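Long-range contact in beta-N-acetylhexosaminidase (Akkermansia muciniphila, PDB 6JEB), which hydrolyses terminal non-reducing N-acetylhexosamine residues from N-glycans, chitobiose and related N-acetyl-beta-D-hexosaminides: residues A[315-326]-A[341-352]. Numbering follows the deposited sequence.
Sequences YHPGETVYAWRQ and LNLIMASSEYCY. With ACM (acetamide), chain C.
One water is gripped by three groups: it donates to Gly318 O, accepts from Asn342 ND2 at 2.8 Å and bonds Thr320 OG1, which is also bonded to Arg393, so the N-terminal ends of the two strands are bridged. Beyond it, strands 320-323 and 342-345 pair in parallel register, their short axes inclined by 32°. Val321 donates to Asn342 O and accepts from Ile344 N, the Val321 O to Ile344 N distance being 2.9 Å; Ala323 repeats the pattern with Ile344 O and Ala346 N. On the face carrying Tyr322, Ile344 lies alongside the phenol, and its CD1 sits 4.0 Å from the ring centroid, 26° off the normal, a CH-pi contact; Gln305 bonds the hydroxyl. On the other face, Val321 and Ala323 pack toward helix 329-339. Past the strands, Ser348 N bonds Trp324 O at 2.8 Å. The Trp324 side chain leaves between its own N and carbonyl carbon, and its indole meets Tyr352 rim to rim, planes at 3°. Acetamide C2 lies over one indole face and Arg325 CG over the opposite one, while Tyr352 OH donates to the acetamide O, 2.7 Å away and in the phenol plane. With an alanine here in place of Trp324, the acetamide would probably lose one aromatic wall, and Tyr352 its rim partner. This is a beta-alpha-beta unit of the family 20 TIM barrel, where Trp324, just past strand 320-323, and Tyr352, in the loop after strand 342-345, line the substrate pocket.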
# COMPACT_ATOMS: atom_id res chain seq x y z
N TYR A 315 -6.47 20.07 3.74
CA TYR A 315 -7.35 19.09 3.11
C TYR A 315 -8.80 19.52 3.26
O TYR A 315 -9.13 20.40 4.06
CB TYR A 315 -7.13 17.70 3.73
CG TYR A 315 -5.66 17.37 3.86
CD1 TYR A 315 -4.90 16.99 2.75
CD2 TYR A 315 -5.01 17.48 5.09
CE1 TYR A 315 -3.54 16.71 2.87
CE2 TYR A 315 -3.66 17.21 5.22
CZ TYR A 315 -2.93 16.82 4.10
OH TYR A 315 -1.58 16.56 4.23
N HIS A 316 -9.67 18.90 2.47
CA HIS A 316 -11.09 19.20 2.51
C HIS A 316 -11.82 18.13 3.31
O HIS A 316 -11.51 16.95 3.18
CB HIS A 316 -11.66 19.23 1.09
CG HIS A 316 -13.04 19.81 1.01
ND1 HIS A 316 -14.17 19.08 1.31
CD2 HIS A 316 -13.46 21.04 0.65
CE1 HIS A 316 -15.24 19.85 1.14
NE2 HIS A 316 -14.83 21.04 0.74
N PRO A 317 -12.79 18.52 4.14
CA PRO A 317 -13.56 17.52 4.89
C PRO A 317 -14.07 16.42 3.97
O PRO A 317 -14.50 16.67 2.84
CB PRO A 317 -14.71 18.34 5.48
CG PRO A 317 -14.12 19.69 5.67
CD PRO A 317 -13.16 19.89 4.51
N GLY A 318 -14.00 15.18 4.45
CA GLY A 318 -14.42 14.03 3.70
C GLY A 318 -13.30 13.33 2.95
O GLY A 318 -13.50 12.18 2.52
N GLU A 319 -12.15 13.97 2.79
CA GLU A 319 -11.02 13.34 2.11
C GLU A 319 -10.30 12.39 3.05
O GLU A 319 -10.41 12.48 4.28
CB GLU A 319 -10.06 14.41 1.57
CG GLU A 319 -10.64 15.23 0.41
CD GLU A 319 -9.77 16.41 -0.04
OE1 GLU A 319 -8.91 16.87 0.75
OE2 GLU A 319 -9.94 16.87 -1.19
N THR A 320 -9.56 11.45 2.46
CA THR A 320 -8.79 10.45 3.20
C THR A 320 -7.31 10.79 3.15
O THR A 320 -6.76 11.10 2.08
CB THR A 320 -9.03 9.05 2.64
OG1 THR A 320 -10.38 8.66 2.89
CG2 THR A 320 -8.10 8.03 3.28
N VAL A 321 -6.66 10.72 4.32
CA VAL A 321 -5.22 10.95 4.44
C VAL A 321 -4.59 9.75 5.13
O VAL A 321 -5.25 9.01 5.87
CB VAL A 321 -4.90 12.26 5.20
CG1 VAL A 321 -5.53 13.46 4.48
CG2 VAL A 321 -5.37 12.18 6.65
N TYR A 322 -3.29 9.54 4.87
CA TYR A 322 -2.52 8.45 5.44
C TYR A 322 -1.58 9.01 6.50
O TYR A 322 -0.69 9.81 6.18
CB TYR A 322 -1.66 7.77 4.37
CG TYR A 322 -2.39 6.99 3.30
CD1 TYR A 322 -3.16 7.64 2.33
CD2 TYR A 322 -2.26 5.62 3.21
CE1 TYR A 322 -3.80 6.92 1.33
CE2 TYR A 322 -2.89 4.89 2.21
CZ TYR A 322 -3.65 5.55 1.27
OH TYR A 322 -4.26 4.81 0.29
N ALA A 323 -1.75 8.57 7.74
CA ALA A 323 -0.83 8.94 8.81
C ALA A 323 0.43 8.10 8.69
O ALA A 323 0.36 6.87 8.63
CB ALA A 323 -1.48 8.72 10.17
N TRP A 324 1.59 8.76 8.64
CA TRP A 324 2.84 8.03 8.47
C TRP A 324 4.00 8.54 9.31
O TRP A 324 4.86 7.74 9.68
CB TRP A 324 3.27 8.02 6.99
CG TRP A 324 3.70 9.36 6.44
CD1 TRP A 324 2.90 10.36 5.95
CD2 TRP A 324 5.05 9.83 6.30
NE1 TRP A 324 3.67 11.41 5.52
CE2 TRP A 324 4.99 11.12 5.72
CE3 TRP A 324 6.31 9.30 6.61
CZ2 TRP A 324 6.13 11.87 5.43
CZ3 TRP A 324 7.44 10.04 6.32
CH2 TRP A 324 7.34 11.31 5.74
N ARG A 325 4.05 9.83 9.63
CA ARG A 325 5.24 10.38 10.26
C ARG A 325 5.44 9.82 11.67
O ARG A 325 4.48 9.66 12.43
CB ARG A 325 5.18 11.90 10.28
CG ARG A 325 5.40 12.46 8.89
CD ARG A 325 5.59 13.94 8.90
NE ARG A 325 5.96 14.46 7.58
CZ ARG A 325 7.21 14.68 7.18
NH1 ARG A 325 8.23 14.43 7.99
NH2 ARG A 325 7.44 15.18 5.97
N GLN A 326 6.70 9.55 11.99
CA GLN A 326 7.04 8.97 13.28
C GLN A 326 6.59 9.87 14.42
O GLN A 326 6.71 11.10 14.36
CB GLN A 326 8.56 8.76 13.34
CG GLN A 326 9.11 8.46 14.73
CD GLN A 326 9.82 9.65 15.34
OE1 GLN A 326 10.82 10.13 14.81
NE2 GLN A 326 9.29 10.15 16.45
N LEU A 341 -11.76 14.47 8.48
CA LEU A 341 -11.04 13.67 7.49
C LEU A 341 -11.08 12.20 7.89
O LEU A 341 -11.15 11.86 9.07
CB LEU A 341 -9.58 14.12 7.40
CG LEU A 341 -9.38 15.61 7.10
CD1 LEU A 341 -7.92 16.02 7.22
CD2 LEU A 341 -9.90 15.92 5.71
N ASN A 342 -11.04 11.34 6.88
CA ASN A 342 -10.86 9.91 7.12
C ASN A 342 -9.37 9.58 7.12
O ASN A 342 -8.56 10.28 6.51
CB ASN A 342 -11.61 9.11 6.06
CG ASN A 342 -13.11 9.37 6.11
OD1 ASN A 342 -13.72 9.33 7.18
ND2 ASN A 342 -13.70 9.68 4.97
N LEU A 343 -9.02 8.51 7.82
CA LEU A 343 -7.62 8.23 8.11
C LEU A 343 -7.29 6.78 7.80
O LEU A 343 -8.04 5.88 8.17
CB LEU A 343 -7.30 8.53 9.57
CG LEU A 343 -5.83 8.39 9.98
CD1 LEU A 343 -4.99 9.37 9.18
CD2 LEU A 343 -5.65 8.61 11.47
N ILE A 344 -6.17 6.57 7.11
CA ILE A 344 -5.58 5.24 6.95
C ILE A 344 -4.28 5.25 7.73
O ILE A 344 -3.48 6.19 7.61
CB ILE A 344 -5.36 4.89 5.47
CG1 ILE A 344 -6.72 4.73 4.76
CG2 ILE A 344 -4.55 3.61 5.33
CD1 ILE A 344 -6.62 4.70 3.24
N MET A 345 -4.06 4.23 8.55
CA MET A 345 -2.89 4.17 9.42
C MET A 345 -1.73 3.52 8.67
O MET A 345 -1.80 2.34 8.31
CB MET A 345 -3.22 3.38 10.69
CG MET A 345 -2.08 3.27 11.68
SD MET A 345 -1.38 4.87 12.14
CE MET A 345 -2.77 5.69 12.91
N ALA A 346 -0.66 4.29 8.44
CA ALA A 346 0.56 3.80 7.79
C ALA A 346 1.79 4.19 8.59
O ALA A 346 2.87 4.39 8.03
CB ALA A 346 0.66 4.31 6.35
N SER A 347 1.65 4.28 9.92
CA SER A 347 2.71 4.79 10.78
C SER A 347 4.04 4.12 10.48
O SER A 347 4.15 2.89 10.51
CB SER A 347 2.35 4.53 12.24
OG SER A 347 3.53 4.66 13.03
N SER A 348 5.06 4.95 10.22
CA SER A 348 6.37 4.42 9.87
C SER A 348 7.02 3.66 11.01
O SER A 348 7.98 2.92 10.77
CB SER A 348 7.27 5.55 9.37
OG SER A 348 7.52 6.49 10.40
N GLU A 349 6.52 3.81 12.24
CA GLU A 349 7.03 3.04 13.37
C GLU A 349 6.68 1.56 13.25
O GLU A 349 7.36 0.72 13.86
CB GLU A 349 6.47 3.62 14.68
CG GLU A 349 7.00 2.99 15.97
CD GLU A 349 6.59 3.76 17.22
OE1 GLU A 349 6.41 4.99 17.12
OE2 GLU A 349 6.45 3.14 18.30
N TYR A 350 5.64 1.22 12.48
CA TYR A 350 5.14 -0.15 12.40
C TYR A 350 5.01 -0.66 10.97
O TYR A 350 5.05 -1.87 10.74
CB TYR A 350 3.74 -0.23 13.02
CG TYR A 350 3.67 0.13 14.48
CD1 TYR A 350 3.45 1.44 14.89
CD2 TYR A 350 3.81 -0.85 15.46
CE1 TYR A 350 3.39 1.77 16.22
CE2 TYR A 350 3.74 -0.53 16.81
CZ TYR A 350 3.53 0.78 17.18
OH TYR A 350 3.47 1.12 18.51
N CYS A 351 4.81 0.26 10.02
CA CYS A 351 4.28 -0.11 8.71
C CYS A 351 5.24 0.14 7.56
O CYS A 351 4.92 -0.24 6.43
CB CYS A 351 3.00 0.68 8.41
SG CYS A 351 1.69 0.45 9.61
N TYR A 352 6.38 0.77 7.81
CA TYR A 352 7.34 1.08 6.75
C TYR A 352 8.24 -0.14 6.59
O TYR A 352 9.21 -0.32 7.33
CB TYR A 352 8.09 2.37 7.08
CG TYR A 352 7.41 3.59 6.50
CD1 TYR A 352 6.01 3.68 6.48
CD2 TYR A 352 8.14 4.65 5.98
CE1 TYR A 352 5.37 4.78 5.94
CE2 TYR A 352 7.50 5.76 5.44
CZ TYR A 352 6.12 5.82 5.41
OH TYR A 352 5.48 6.90 4.85
C1 ACM C . 6.64 9.23 2.72
O ACM C . 7.16 8.47 3.46
N ACM C . 7.46 10.12 1.96
C2 ACM C . 5.13 9.32 2.52
O HOH W 1 -12.72 9.66 2.36
O HOH W 2 3.60 7.21 13.70